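Local coordinates for protein peroxisomal acyl-coenzyme A oxidase 1 (Arabidopsis thaliana, PDB 1W07) that oxidises long- and medium-chain acyl-CoAs to 2-trans-enoyl-CoAs in peroxisomes, using FAD and passing the electrons to oxygen to give hydrogen peroxide, at residues Ile132-Gln137 with Thr184-Tyr189; Ala171-Pro176 with Leu242-Val247. The protein carries 1 engineered substitution. One frame throughout, in Å; residues are numbered along the deposited sequence.

Contact 1: Ile132-Gln137 with Thr184-Tyr189. With FAD (flavin-adenine dinucleotide), chain I.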
ATOM      1  N   ILE B 132     -11.857 -31.727  10.182  1.00 23.12           N
ATOM      2  CA  ILE B 132     -11.344 -30.531   9.529  1.00 21.19           C
ATOM      3  C   ILE B 132     -10.276 -29.961  10.451  1.00 18.97           C
ATOM      4  O   ILE B 132     -10.544 -29.628  11.608  1.00 18.59           O
ATOM      5  CB  ILE B 132     -12.479 -29.492   9.279  1.00 23.50           C
ATOM      6  CG1 ILE B 132     -13.479 -30.059   8.272  1.00 23.03           C
ATOM      7  CG2 ILE B 132     -11.901 -28.194   8.730  1.00 23.25           C
ATOM      8  CD1 ILE B 132     -14.694 -29.179   8.043  1.00 25.36           C
ATOM      9  N   GLY B 133      -9.053 -29.864   9.938  1.00 19.57           N
ATOM     10  CA  GLY B 133      -7.961 -29.377  10.759  1.00 18.65           C
ATOM     11  C   GLY B 133      -7.361 -28.054  10.342  1.00 19.26           C
ATOM     12  O   GLY B 133      -7.549 -27.590   9.214  1.00 17.22           O
ATOM     13  N   CYS B 134      -6.633 -27.449  11.273  1.00 18.97           N
ATOM     14  CA  CYS B 134      -5.979 -26.172  11.037  1.00 20.56           C
ATOM     15  C   CYS B 134      -4.571 -26.262  11.620  1.00 19.44           C
ATOM     16  O   CYS B 134      -4.251 -27.227  12.312  1.00 20.32           O
ATOM     17  CB  CYS B 134      -6.768 -25.042  11.704  1.00 15.97           C
ATOM     18  SG  CYS B 134      -7.085 -25.245  13.476  1.00 20.50           S
ATOM     19  N   TYR B 135      -3.743 -25.259  11.333  1.00 18.47           N
ATOM     20  CA  TYR B 135      -2.354 -25.204  11.792  1.00 19.15           C
ATOM     21  C   TYR B 135      -2.251 -24.175  12.919  1.00 19.06           C
ATOM     22  O   TYR B 135      -2.141 -22.978  12.657  1.00 18.10           O
ATOM     23  CB  TYR B 135      -1.460 -24.780  10.620  1.00 19.50           C
ATOM     24  CG  TYR B 135       0.013 -25.012  10.817  1.00 23.41           C
ATOM     25  CD1 TYR B 135       0.565 -26.280  10.643  1.00 24.28           C
ATOM     26  CD2 TYR B 135       0.862 -23.965  11.194  1.00 22.96           C
ATOM     27  CE1 TYR B 135       1.920 -26.500  10.841  1.00 21.34           C
ATOM     28  CE2 TYR B 135       2.219 -24.187  11.391  1.00 24.26           C
ATOM     29  CZ  TYR B 135       2.737 -25.458  11.217  1.00 23.23           C
ATOM     30  OH  TYR B 135       4.074 -25.689  11.447  1.00 25.26           O
ATOM     31  N   ALA B 136      -2.271 -24.636  14.168  1.00 17.95           N
ATOM     32  CA  ALA B 136      -2.221 -23.726  15.306  1.00 14.42           C
ATOM     33  C   ALA B 136      -0.828 -23.578  15.907  1.00 19.44           C
ATOM     34  O   ALA B 136      -0.461 -24.261  16.869  1.00 19.59           O
ATOM     35  CB  ALA B 136      -3.217 -24.164  16.371  1.00 14.29           C
ATOM     36  N   GLN B 137      -0.049 -22.675  15.329  1.00 16.43           N
ATOM     37  CA  GLN B 137       1.295 -22.461  15.827  1.00 17.56           C
ATOM     38  C   GLN B 137       1.407 -21.087  16.489  1.00 18.84           C
ATOM     39  O   GLN B 137       1.659 -20.983  17.684  1.00 16.00           O
ATOM     40  CB  GLN B 137       2.285 -22.607  14.662  1.00 20.75           C
ATOM     41  CG  GLN B 137       3.732 -22.264  14.979  1.00 21.74           C
ATOM     42  CD  GLN B 137       4.665 -22.589  13.824  1.00 23.66           C
ATOM     43  OE1 GLN B 137       4.905 -23.756  13.515  1.00 26.23           O
ATOM     44  NE2 GLN B 137       5.176 -21.556  13.162  1.00 22.00           N
ATOM     45  N   THR B 184     -12.392 -28.886  13.541  1.00 21.24           N
ATOM     46  CA  THR B 184     -12.808 -29.733  14.652  1.00 21.46           C
ATOM     47  C   THR B 184     -11.545 -30.236  15.343  1.00 22.58           C
ATOM     48  O   THR B 184     -11.570 -30.572  16.524  1.00 23.27           O
ATOM     49  CB  THR B 184     -13.622 -30.962  14.174  1.00 23.43           C
ATOM     50  OG1 THR B 184     -12.821 -31.770  13.297  1.00 23.34           O
ATOM     51  CG2 THR B 184     -14.880 -30.518  13.447  1.00 21.95           C
ATOM     52  N   HIS B 185     -10.446 -30.264  14.589  1.00 22.88           N
ATOM     53  CA  HIS B 185      -9.157 -30.728  15.084  1.00 25.28           C
ATOM     54  C   HIS B 185      -8.057 -29.754  14.661  1.00 27.04           C
ATOM     55  O   HIS B 185      -8.265 -28.868  13.824  1.00 26.70           O
ATOM     56  CB  HIS B 185      -8.813 -32.121  14.513  1.00 27.14           C
ATOM     57  CG  HIS B 185      -9.700 -33.228  14.998  1.00 26.09           C
ATOM     58  ND1 HIS B 185     -11.031 -33.325  14.658  1.00 25.96           N
ATOM     59  CD2 HIS B 185      -9.443 -34.278  15.816  1.00 24.74           C
ATOM     60  CE1 HIS B 185     -11.558 -34.384  15.250  1.00 28.18           C
ATOM     61  NE2 HIS B 185     -10.614 -34.978  15.957  1.00 25.43           N
ATOM     62  N   ALA B 186      -6.874 -29.937  15.228  1.00 25.13           N
ATOM     63  CA  ALA B 186      -5.767 -29.078  14.863  1.00 25.50           C
ATOM     64  C   ALA B 186      -4.420 -29.607  15.290  1.00 24.11           C
ATOM     65  O   ALA B 186      -4.304 -30.346  16.269  1.00 22.66           O
ATOM     66  CB  ALA B 186      -5.968 -27.696  15.458  1.00 24.90           C
ATOM     67  N   VAL B 187      -3.398 -29.244  14.532  1.00 21.77           N
ATOM     68  CA  VAL B 187      -2.058 -29.623  14.921  1.00 23.38           C
ATOM     69  C   VAL B 187      -1.572 -28.454  15.780  1.00 23.03           C
ATOM     70  O   VAL B 187      -1.360 -27.347  15.271  1.00 21.52           O
ATOM     71  CB  VAL B 187      -1.130 -29.798  13.707  1.00 23.34           C
ATOM     72  CG1 VAL B 187       0.312 -29.964  14.179  1.00 22.20           C
ATOM     73  CG2 VAL B 187      -1.551 -31.022  12.918  1.00 24.66           C
ATOM     74  N   VAL B 188      -1.440 -28.689  17.083  1.00 20.86           N
ATOM     75  CA  VAL B 188      -0.985 -27.643  17.998  1.00 19.93           C
ATOM     76  C   VAL B 188       0.507 -27.757  18.318  1.00 21.49           C
ATOM     77  O   VAL B 188       1.015 -28.849  18.576  1.00 21.58           O
ATOM     78  CB  VAL B 188      -1.774 -27.681  19.330  1.00 21.27           C
ATOM     79  CG1 VAL B 188      -1.269 -26.568  20.283  1.00 22.30           C
ATOM     80  CG2 VAL B 188      -3.283 -27.558  19.045  1.00 21.88           C
ATOM     81  N   TYR B 189       1.208 -26.624  18.285  1.00 22.01           N
ATOM     82  CA  TYR B 189       2.633 -26.607  18.586  1.00 23.86           C
ATOM     83  C   TYR B 189       2.870 -26.009  19.972  1.00 22.48           C
ATOM     84  O   TYR B 189       2.374 -24.930  20.298  1.00 25.54           O
ATOM     85  CB  TYR B 189       3.413 -25.843  17.499  1.00 20.27           C
ATOM     86  CG  TYR B 189       3.452 -26.598  16.186  1.00 23.56           C
ATOM     87  CD1 TYR B 189       2.394 -26.514  15.281  1.00 22.32           C
ATOM     88  CD2 TYR B 189       4.501 -27.477  15.891  1.00 21.44           C
ATOM     89  CE1 TYR B 189       2.374 -27.287  14.119  1.00 24.36           C
ATOM     90  CE2 TYR B 189       4.483 -28.263  14.734  1.00 22.04           C
ATOM     91  CZ  TYR B 189       3.416 -28.166  13.854  1.00 25.54           C
ATOM     92  OH  TYR B 189       3.359 -28.977  12.745  1.00 21.72           O
TER
HETATM   93  PA  FAD I1660       7.139 -10.012  14.303  1.00 20.64           P
HETATM   94  O1A FAD I1660       8.020 -11.134  13.911  1.00 16.75           O
HETATM   95  O2A FAD I1660       6.871  -9.809  15.743  1.00 17.34           O
HETATM   96  O5B FAD I1660       7.731  -8.660  13.665  1.00 16.95           O
HETATM   97  C5B FAD I1660       7.146  -7.389  13.956  1.00 14.41           C
HETATM   98  C4B FAD I1660       8.102  -6.265  13.542  1.00 17.12           C
HETATM   99  O4B FAD I1660       9.342  -6.474  14.244  1.00 16.36           O
HETATM  100  C3B FAD I1660       8.426  -6.339  12.047  1.00 12.60           C
HETATM  101  O3B FAD I1660       8.799  -5.044  11.570  1.00 15.74           O
HETATM  102  C2B FAD I1660       9.625  -7.285  12.026  1.00 16.69           C
HETATM  103  O2B FAD I1660      10.464  -6.996  10.905  1.00 13.64           O
HETATM  104  C1B FAD I1660      10.358  -6.831  13.292  1.00 16.87           C
HETATM  105  N9A FAD I1660      11.234  -7.904  13.816  1.00 15.69           N
HETATM  106  C8A FAD I1660      10.838  -8.984  14.493  1.00 17.20           C
HETATM  107  N7A FAD I1660      11.898  -9.732  14.801  1.00 14.24           N
HETATM  108  C5A FAD I1660      12.977  -9.130  14.313  1.00 13.49           C
HETATM  109  C6A FAD I1660      14.335  -9.426  14.333  1.00 14.48           C
HETATM  110  N6A FAD I1660      14.786 -10.563  14.852  1.00 13.14           N
HETATM  111  N1A FAD I1660      15.224  -8.523  13.739  1.00 17.37           N
HETATM  112  C2A FAD I1660      14.736  -7.359  13.136  1.00 13.71           C
HETATM  113  N3A FAD I1660      13.437  -7.118  13.127  1.00 18.81           N
HETATM  114  C4A FAD I1660      12.556  -7.962  13.693  1.00 13.08           C
HETATM  115  N1  FAD I1660      -0.016 -18.638  12.042  1.00 16.13           N
HETATM  116  C2  FAD I1660      -0.316 -19.992  12.239  1.00 18.73           C
HETATM  117  O2  FAD I1660       0.287 -20.638  13.093  1.00 24.47           O
HETATM  118  N3  FAD I1660      -1.319 -20.591  11.461  1.00 17.62           N
HETATM  119  C4  FAD I1660      -2.013 -19.841  10.505  1.00 20.17           C
HETATM  120  O4  FAD I1660      -2.868 -20.387   9.805  1.00 15.16           O
HETATM  121  C4X FAD I1660      -1.723 -18.491  10.333  1.00 18.39           C
HETATM  122  N5  FAD I1660      -2.462 -17.705   9.436  1.00 16.82           N
HETATM  123  C5X FAD I1660      -2.192 -16.345   9.268  1.00 19.12           C
HETATM  124  C6  FAD I1660      -3.010 -15.563   8.461  1.00 16.54           C
HETATM  125  C7  FAD I1660      -2.812 -14.190   8.384  1.00 18.94           C
HETATM  126  C7M FAD I1660      -3.742 -13.363   7.497  1.00 19.89           C
HETATM  127  C8  FAD I1660      -1.781 -13.592   9.117  1.00 20.31           C
HETATM  128  C8M FAD I1660      -1.540 -12.082   9.050  1.00 19.05           C
HETATM  129  C9  FAD I1660      -0.959 -14.380   9.914  1.00 16.78           C
HETATM  130  C9A FAD I1660      -1.152 -15.755   9.999  1.00 19.98           C
HETATM  131  N10 FAD I1660      -0.378 -16.551  10.854  1.00 16.92           N
HETATM  132  C10 FAD I1660      -0.723 -17.892  11.089  1.00 18.32           C
HETATM  133  C1' FAD I1660       0.753 -15.971  11.622  1.00 16.57           C
HETATM  134  C2' FAD I1660       1.965 -15.782  10.706  1.00 17.80           C
HETATM  135  O2' FAD I1660       2.288 -17.017  10.063  1.00 19.53           O
HETATM  136  C3' FAD I1660       3.212 -15.238  11.410  1.00 20.91           C
HETATM  137  O3' FAD I1660       3.580 -16.116  12.477  1.00 23.05           O
HETATM  138  C4' FAD I1660       3.003 -13.833  11.981  1.00 20.36           C
HETATM  139  O4' FAD I1660       2.143 -13.052  11.146  1.00 18.60           O
HETATM  140  C5' FAD I1660       4.360 -13.142  12.113  1.00 23.99           C
HETATM  141  O5' FAD I1660       4.188 -11.771  12.472  1.00 25.84           O
HETATM  142  P   FAD I1660       4.624 -11.238  13.922  1.00 21.67           P
HETATM  143  O1P FAD I1660       3.443 -10.569  14.507  1.00 19.08           O
HETATM  144  O2P FAD I1660       5.259 -12.348  14.667  1.00 22.97           O
HETATM  145  O3P FAD I1660       5.731 -10.139  13.538  1.00 19.51           O
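Y189 packs against Y135 and Q137 at one end of a parallel strand pair, 133-136 beside 185-194, in the mixed sheet of the β-domain that forms the middle of the acyl-CoA dehydrogenase and oxidase fold. With CG set beside its own backbone N (chi1 -70°), the Y189 ring reaches over to the other strand, where its CE1 lies 3.4 Å from CE1 of Y135. The two rings meet obliquely, planes inclined by 45° and centroids 5.0 Å apart. The extended Q137 side chain crosses the ring obliquely and holds OE1 over its face near the rim, the amide turned almost perpendicular to it (86°). This OE1 also accepts the hydroxyl of Y135, at 3.0 Å from Y135 OH, from above the carbonyl plane, which ties the two side chains together. The phenol oxygen of Y189 is bonded in turn to Q113 of helix 98-113.

A136 joins the strands through both its backbone groups: its N donates to V187 O, and its O receives Y189 N at 3.2 Å while also lying at the edge of the Y189 ring. At the far end, I132 O takes two bonds, from T184 N at 2.8 Å and from H185 N at 3.0 Å, and I132 N makes a nearly straight bond back to T184 OG1. L655 of the second subunit packs on I132 and T184. At Y135 and Q137 the backbone meets the flavin: FAD N3 donates to Y135 O at 2.8 Å, and Q137 N donates to FAD O2 at 3.0 Å.

Contact 2: Ala171-Pro176 with Leu242-Val247. With FAD (flavin-adenine dinucleotide), chain I.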
ATOM      1  N   ALA B 171      -0.066 -16.508  25.584  1.00 18.09           N
ATOM      2  CA  ALA B 171       0.256 -17.847  25.102  1.00 18.69           C
ATOM      3  C   ALA B 171      -0.879 -18.348  24.206  1.00 19.11           C
ATOM      4  O   ALA B 171      -0.744 -19.368  23.531  1.00 19.84           O
ATOM      5  CB  ALA B 171       0.456 -18.802  26.284  1.00 15.99           C
ATOM      6  N   SER B 172      -1.992 -17.630  24.213  0.50 18.58           N
ATOM      7  CA  SER B 172      -3.153 -18.005  23.407  0.50 19.51           C
ATOM      8  C   SER B 172      -2.809 -18.078  21.917  0.50 19.20           C
ATOM      9  O   SER B 172      -2.124 -17.201  21.392  0.50 19.68           O
ATOM     10  CB  SER B 172      -4.281 -16.988  23.607  0.50 20.38           C
ATOM     11  OG  SER B 172      -4.590 -16.816  24.978  0.50 21.00           O
ATOM     12  N   LYS B 173      -3.287 -19.115  21.239  1.00 18.31           N
ATOM     13  CA  LYS B 173      -3.039 -19.266  19.803  1.00 18.33           C
ATOM     14  C   LYS B 173      -3.791 -18.105  19.175  1.00 18.36           C
ATOM     15  O   LYS B 173      -4.874 -17.743  19.638  1.00 17.11           O
ATOM     16  CB  LYS B 173      -3.576 -20.602  19.276  1.00 15.67           C
ATOM     17  CG  LYS B 173      -2.835 -21.800  19.829  1.00 17.29           C
ATOM     18  CD  LYS B 173      -1.345 -21.668  19.537  1.00 14.18           C
ATOM     19  CE  LYS B 173      -0.549 -22.797  20.166  1.00 16.35           C
ATOM     20  NZ  LYS B 173       0.924 -22.703  19.895  1.00 14.70           N
ATOM     21  N   TRP B 174      -3.231 -17.524  18.123  1.00 17.58           N
ATOM     22  CA  TRP B 174      -3.836 -16.355  17.498  1.00 15.19           C
ATOM     23  C   TRP B 174      -3.388 -16.264  16.038  1.00 14.43           C
ATOM     24  O   TRP B 174      -2.188 -16.255  15.763  1.00 16.08           O
ATOM     25  CB  TRP B 174      -3.380 -15.119  18.294  1.00 16.65           C
ATOM     26  CG  TRP B 174      -4.115 -13.838  18.005  1.00 16.17           C
ATOM     27  CD1 TRP B 174      -3.884 -12.969  16.971  1.00 17.53           C
ATOM     28  CD2 TRP B 174      -5.231 -13.316  18.725  1.00 18.50           C
ATOM     29  NE1 TRP B 174      -4.793 -11.949  17.010  1.00 16.21           N
ATOM     30  CE2 TRP B 174      -5.630 -12.132  18.078  1.00 15.16           C
ATOM     31  CE3 TRP B 174      -5.940 -13.742  19.861  1.00 14.26           C
ATOM     32  CZ2 TRP B 174      -6.711 -11.358  18.526  1.00 19.11           C
ATOM     33  CZ3 TRP B 174      -7.010 -12.981  20.308  1.00 20.01           C
ATOM     34  CH2 TRP B 174      -7.389 -11.794  19.635  1.00 18.09           C
ATOM     35  N   TRP B 175      -4.377 -16.217  15.145  1.00 13.22           N
ATOM     36  CA  TRP B 175      -4.236 -16.134  13.679  1.00 15.86           C
ATOM     37  C   TRP B 175      -4.571 -17.376  12.849  1.00 16.87           C
ATOM     38  O   TRP B 175      -4.936 -17.251  11.675  1.00 18.59           O
ATOM     39  CB  TRP B 175      -2.829 -15.640  13.254  1.00 16.00           C
ATOM     40  CG  TRP B 175      -2.718 -14.144  13.269  1.00 15.95           C
ATOM     41  CD1 TRP B 175      -1.969 -13.382  14.110  1.00 14.71           C
ATOM     42  CD2 TRP B 175      -3.507 -13.229  12.491  1.00 15.21           C
ATOM     43  NE1 TRP B 175      -2.250 -12.041  13.916  1.00 16.12           N
ATOM     44  CE2 TRP B 175      -3.195 -11.922  12.931  1.00 13.43           C
ATOM     45  CE3 TRP B 175      -4.456 -13.392  11.473  1.00 14.56           C
ATOM     46  CZ2 TRP B 175      -3.798 -10.785  12.392  1.00 18.26           C
ATOM     47  CZ3 TRP B 175      -5.060 -12.256  10.931  1.00 16.05           C
ATOM     48  CH2 TRP B 175      -4.728 -10.971  11.396  1.00 16.87           C
ATOM     49  N   PRO B 176      -4.455 -18.593  13.423  1.00 17.17           N
ATOM     50  CA  PRO B 176      -4.752 -19.792  12.642  1.00 16.54           C
ATOM     51  C   PRO B 176      -6.015 -19.764  11.770  1.00 14.79           C
ATOM     52  O   PRO B 176      -7.131 -19.633  12.274  1.00 15.40           O
ATOM     53  CB  PRO B 176      -4.778 -20.884  13.701  1.00 16.08           C
ATOM     54  CG  PRO B 176      -3.636 -20.442  14.605  1.00 14.85           C
ATOM     55  CD  PRO B 176      -3.978 -18.963  14.774  1.00 16.72           C
ATOM     56  N   LEU B 242      -7.152 -19.553  20.408  1.00 19.58           N
ATOM     57  CA  LEU B 242      -7.396 -20.829  21.069  1.00 21.45           C
ATOM     58  C   LEU B 242      -6.604 -20.912  22.354  1.00 20.48           C
ATOM     59  O   LEU B 242      -5.400 -20.669  22.363  1.00 23.51           O
ATOM     60  CB  LEU B 242      -6.988 -21.981  20.146  1.00 21.14           C
ATOM     61  CG  LEU B 242      -6.988 -23.417  20.702  1.00 23.14           C
ATOM     62  CD1 LEU B 242      -8.377 -23.795  21.177  1.00 23.62           C
ATOM     63  CD2 LEU B 242      -6.528 -24.374  19.614  1.00 22.39           C
ATOM     64  N   MET B 243      -7.286 -21.260  23.438  1.00 22.89           N
ATOM     65  CA  MET B 243      -6.645 -21.388  24.741  1.00 22.60           C
ATOM     66  C   MET B 243      -7.001 -22.770  25.299  1.00 23.29           C
ATOM     67  O   MET B 243      -8.110 -23.264  25.090  1.00 21.75           O
ATOM     68  CB  MET B 243      -7.140 -20.296  25.711  1.00 23.37           C
ATOM     69  CG  MET B 243      -6.869 -18.832  25.291  1.00 27.82           C
ATOM     70  SD  MET B 243      -7.036 -17.609  26.649  1.00 37.85           S
ATOM     71  CE  MET B 243      -8.764 -17.744  27.038  1.00 33.13           C
ATOM     72  N   PHE B 244      -6.058 -23.400  25.990  1.00 25.26           N
ATOM     73  CA  PHE B 244      -6.300 -24.706  26.583  1.00 23.97           C
ATOM     74  C   PHE B 244      -6.192 -24.603  28.100  1.00 24.27           C
ATOM     75  O   PHE B 244      -5.220 -24.048  28.615  1.00 24.29           O
ATOM     76  CB  PHE B 244      -5.281 -25.734  26.093  1.00 19.46           C
ATOM     77  CG  PHE B 244      -5.059 -25.718  24.611  1.00 20.35           C
ATOM     78  CD1 PHE B 244      -4.167 -24.817  24.039  1.00 20.65           C
ATOM     79  CD2 PHE B 244      -5.722 -26.618  23.790  1.00 20.82           C
ATOM     80  CE1 PHE B 244      -3.935 -24.811  22.672  1.00 22.15           C
ATOM     81  CE2 PHE B 244      -5.496 -26.625  22.419  1.00 22.15           C
ATOM     82  CZ  PHE B 244      -4.601 -25.721  21.859  1.00 21.02           C
ATOM     83  N   ASP B 245      -7.191 -25.112  28.817  1.00 26.84           N
ATOM     84  CA  ASP B 245      -7.148 -25.097  30.279  1.00 27.10           C
ATOM     85  C   ASP B 245      -6.817 -26.531  30.688  1.00 26.71           C
ATOM     86  O   ASP B 245      -7.703 -27.314  31.015  1.00 28.32           O
ATOM     87  CB  ASP B 245      -8.498 -24.684  30.879  1.00 26.02           C
ATOM     88  CG  ASP B 245      -8.427 -24.491  32.392  1.00 29.95           C
ATOM     89  OD1 ASP B 245      -7.414 -24.907  32.985  1.00 25.12           O
ATOM     90  OD2 ASP B 245      -9.371 -23.925  32.988  1.00 28.93           O
ATOM     91  N   HIS B 246      -5.534 -26.872  30.642  1.00 28.45           N
ATOM     92  CA  HIS B 246      -5.073 -28.210  30.991  1.00 29.09           C
ATOM     93  C   HIS B 246      -5.814 -29.293  30.204  1.00 30.67           C
ATOM     94  O   HIS B 246      -6.324 -30.259  30.779  1.00 32.97           O
ATOM     95  CB  HIS B 246      -5.238 -28.438  32.497  1.00 27.75           C
ATOM     96  CG  HIS B 246      -4.460 -27.472  33.336  1.00 26.98           C
ATOM     97  ND1 HIS B 246      -3.082 -27.473  33.385  1.00 26.54           N
ATOM     98  CD2 HIS B 246      -4.865 -26.455  34.132  1.00 26.00           C
ATOM     99  CE1 HIS B 246      -2.673 -26.494  34.172  1.00 25.96           C
ATOM    100  NE2 HIS B 246      -3.735 -25.863  34.638  1.00 25.74           N
ATOM    101  N   VAL B 247      -5.868 -29.127  28.887  1.00 28.69           N
ATOM    102  CA  VAL B 247      -6.523 -30.096  28.019  1.00 27.83           C
ATOM    103  C   VAL B 247      -5.665 -31.355  27.955  1.00 28.30           C
ATOM    104  O   VAL B 247      -4.437 -31.276  27.938  1.00 29.77           O
ATOM    105  CB  VAL B 247      -6.711 -29.528  26.585  1.00 27.75           C
ATOM    106  CG1 VAL B 247      -7.167 -30.630  25.637  1.00 27.65           C
ATOM    107  CG2 VAL B 247      -7.735 -28.409  26.608  1.00 24.09           C
TER
HETATM  108  PA  FAD I1660       7.139 -10.012  14.303  1.00 20.64           P
HETATM  109  O1A FAD I1660       8.020 -11.134  13.911  1.00 16.75           O
HETATM  110  O2A FAD I1660       6.871  -9.809  15.743  1.00 17.34           O
HETATM  111  O5B FAD I1660       7.731  -8.660  13.665  1.00 16.95           O
HETATM  112  C5B FAD I1660       7.146  -7.389  13.956  1.00 14.41           C
HETATM  113  C4B FAD I1660       8.102  -6.265  13.542  1.00 17.12           C
HETATM  114  O4B FAD I1660       9.342  -6.474  14.244  1.00 16.36           O
HETATM  115  C3B FAD I1660       8.426  -6.339  12.047  1.00 12.60           C
HETATM  116  O3B FAD I1660       8.799  -5.044  11.570  1.00 15.74           O
HETATM  117  C2B FAD I1660       9.625  -7.285  12.026  1.00 16.69           C
HETATM  118  O2B FAD I1660      10.464  -6.996  10.905  1.00 13.64           O
HETATM  119  C1B FAD I1660      10.358  -6.831  13.292  1.00 16.87           C
HETATM  120  N9A FAD I1660      11.234  -7.904  13.816  1.00 15.69           N
HETATM  121  C8A FAD I1660      10.838  -8.984  14.493  1.00 17.20           C
HETATM  122  N7A FAD I1660      11.898  -9.732  14.801  1.00 14.24           N
HETATM  123  C5A FAD I1660      12.977  -9.130  14.313  1.00 13.49           C
HETATM  124  C6A FAD I1660      14.335  -9.426  14.333  1.00 14.48           C
HETATM  125  N6A FAD I1660      14.786 -10.563  14.852  1.00 13.14           N
HETATM  126  N1A FAD I1660      15.224  -8.523  13.739  1.00 17.37           N
HETATM  127  C2A FAD I1660      14.736  -7.359  13.136  1.00 13.71           C
HETATM  128  N3A FAD I1660      13.437  -7.118  13.127  1.00 18.81           N
HETATM  129  C4A FAD I1660      12.556  -7.962  13.693  1.00 13.08           C
HETATM  130  N1  FAD I1660      -0.016 -18.638  12.042  1.00 16.13           N
HETATM  131  C2  FAD I1660      -0.316 -19.992  12.239  1.00 18.73           C
HETATM  132  O2  FAD I1660       0.287 -20.638  13.093  1.00 24.47           O
HETATM  133  N3  FAD I1660      -1.319 -20.591  11.461  1.00 17.62           N
HETATM  134  C4  FAD I1660      -2.013 -19.841  10.505  1.00 20.17           C
HETATM  135  O4  FAD I1660      -2.868 -20.387   9.805  1.00 15.16           O
HETATM  136  C4X FAD I1660      -1.723 -18.491  10.333  1.00 18.39           C
HETATM  137  N5  FAD I1660      -2.462 -17.705   9.436  1.00 16.82           N
HETATM  138  C5X FAD I1660      -2.192 -16.345   9.268  1.00 19.12           C
HETATM  139  C6  FAD I1660      -3.010 -15.563   8.461  1.00 16.54           C
HETATM  140  C7  FAD I1660      -2.812 -14.190   8.384  1.00 18.94           C
HETATM  141  C7M FAD I1660      -3.742 -13.363   7.497  1.00 19.89           C
HETATM  142  C8  FAD I1660      -1.781 -13.592   9.117  1.00 20.31           C
HETATM  143  C8M FAD I1660      -1.540 -12.082   9.050  1.00 19.05           C
HETATM  144  C9  FAD I1660      -0.959 -14.380   9.914  1.00 16.78           C
HETATM  145  C9A FAD I1660      -1.152 -15.755   9.999  1.00 19.98           C
HETATM  146  N10 FAD I1660      -0.378 -16.551  10.854  1.00 16.92           N
HETATM  147  C10 FAD I1660      -0.723 -17.892  11.089  1.00 18.32           C
HETATM  148  C1' FAD I1660       0.753 -15.971  11.622  1.00 16.57           C
HETATM  149  C2' FAD I1660       1.965 -15.782  10.706  1.00 17.80           C
HETATM  150  O2' FAD I1660       2.288 -17.017  10.063  1.00 19.53           O
HETATM  151  C3' FAD I1660       3.212 -15.238  11.410  1.00 20.91           C
HETATM  152  O3' FAD I1660       3.580 -16.116  12.477  1.00 23.05           O
HETATM  153  C4' FAD I1660       3.003 -13.833  11.981  1.00 20.36           C
HETATM  154  O4' FAD I1660       2.143 -13.052  11.146  1.00 18.60           O
HETATM  155  C5' FAD I1660       4.360 -13.142  12.113  1.00 23.99           C
HETATM  156  O5' FAD I1660       4.188 -11.771  12.472  1.00 25.84           O
HETATM  157  P   FAD I1660       4.624 -11.238  13.922  1.00 21.67           P
HETATM  158  O1P FAD I1660       3.443 -10.569  14.507  1.00 19.08           O
HETATM  159  O2P FAD I1660       5.259 -12.348  14.667  1.00 22.97           O
HETATM  160  O3P FAD I1660       5.731 -10.139  13.538  1.00 19.51           O
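K173 and L242 face each other as an antiparallel hydrogen-bonded pair, and their side chains leave the strands on the same face, the CB of K173 3.8 Å from the CB of L242. K173 N donates to L242 O at 2.9 Å; the return bond, from L242 N to K173 O, is less certain because the position of that oxygen is doubtful. Beyond CB the two chains separate. K173 bends at its second torsion (chi2 -56°) and is then fully extended, which takes the ammonium group away from L242 to a salt bridge with E139 and to the carbonyl oxygens of Y189 and Q137. Its CG meanwhile approaches the F244 ring obliquely, 4.3 Å from F244 CE1. L242 carries CG anti to its own nitrogen (chi1 172°), and its CD1 comes to rest over a face of the F244 ring, towards the rim. V188 of strand 185-194 packs on both K173 and F244.

The strands belong to a small antiparallel sheet of the β-domain in which 240-244 is central, with 173-174 on one flank and 220-224 on the other. Off the K173-L242 face, M243 turns its CG and SD toward S172, whose OG is hydrogen-bonded to Q169 O. The serine was modelled in two conformers, so the details of that approach are tentative; F630 of the second subunit packs on both residues.

Past the short strand, W175 lays its indole over the dimethylbenzene part of the flavin, with W175 CE3 3.6 Å from FAD C7. W174 NE1 sits over the opposite face of this indole, and H402 of the second subunit meets both tryptophan rings. W175 O, bonded to N239 ND2, lies 3.4 Å from FAD N5.

How the contacts relate
The segments of contacts 1 and 2 alternate along the chain, their centres lie 11 Å apart, and K173 makes the polar link between them. Its NZ is 2.7 Å from Y189 O and 2.9 Å from Q137 O, both probable hydrogen bonds, so one ammonium group joins the C-terminal residues of both segments of contact 1. K173 CE also packs on A136 O. Nearer the cofactor, P176 CB rests 3.5 Å from Y135 O, the carbonyl that receives the flavin N3. Both contacts reach one isoalloxazine: 132-137 bonds the pyrimidine edge through backbone groups, whereas 171-176 lays W175 over the dimethylbenzene end and brings P176 CA to 3.5 Å from FAD O4, on the pyrimidine ring.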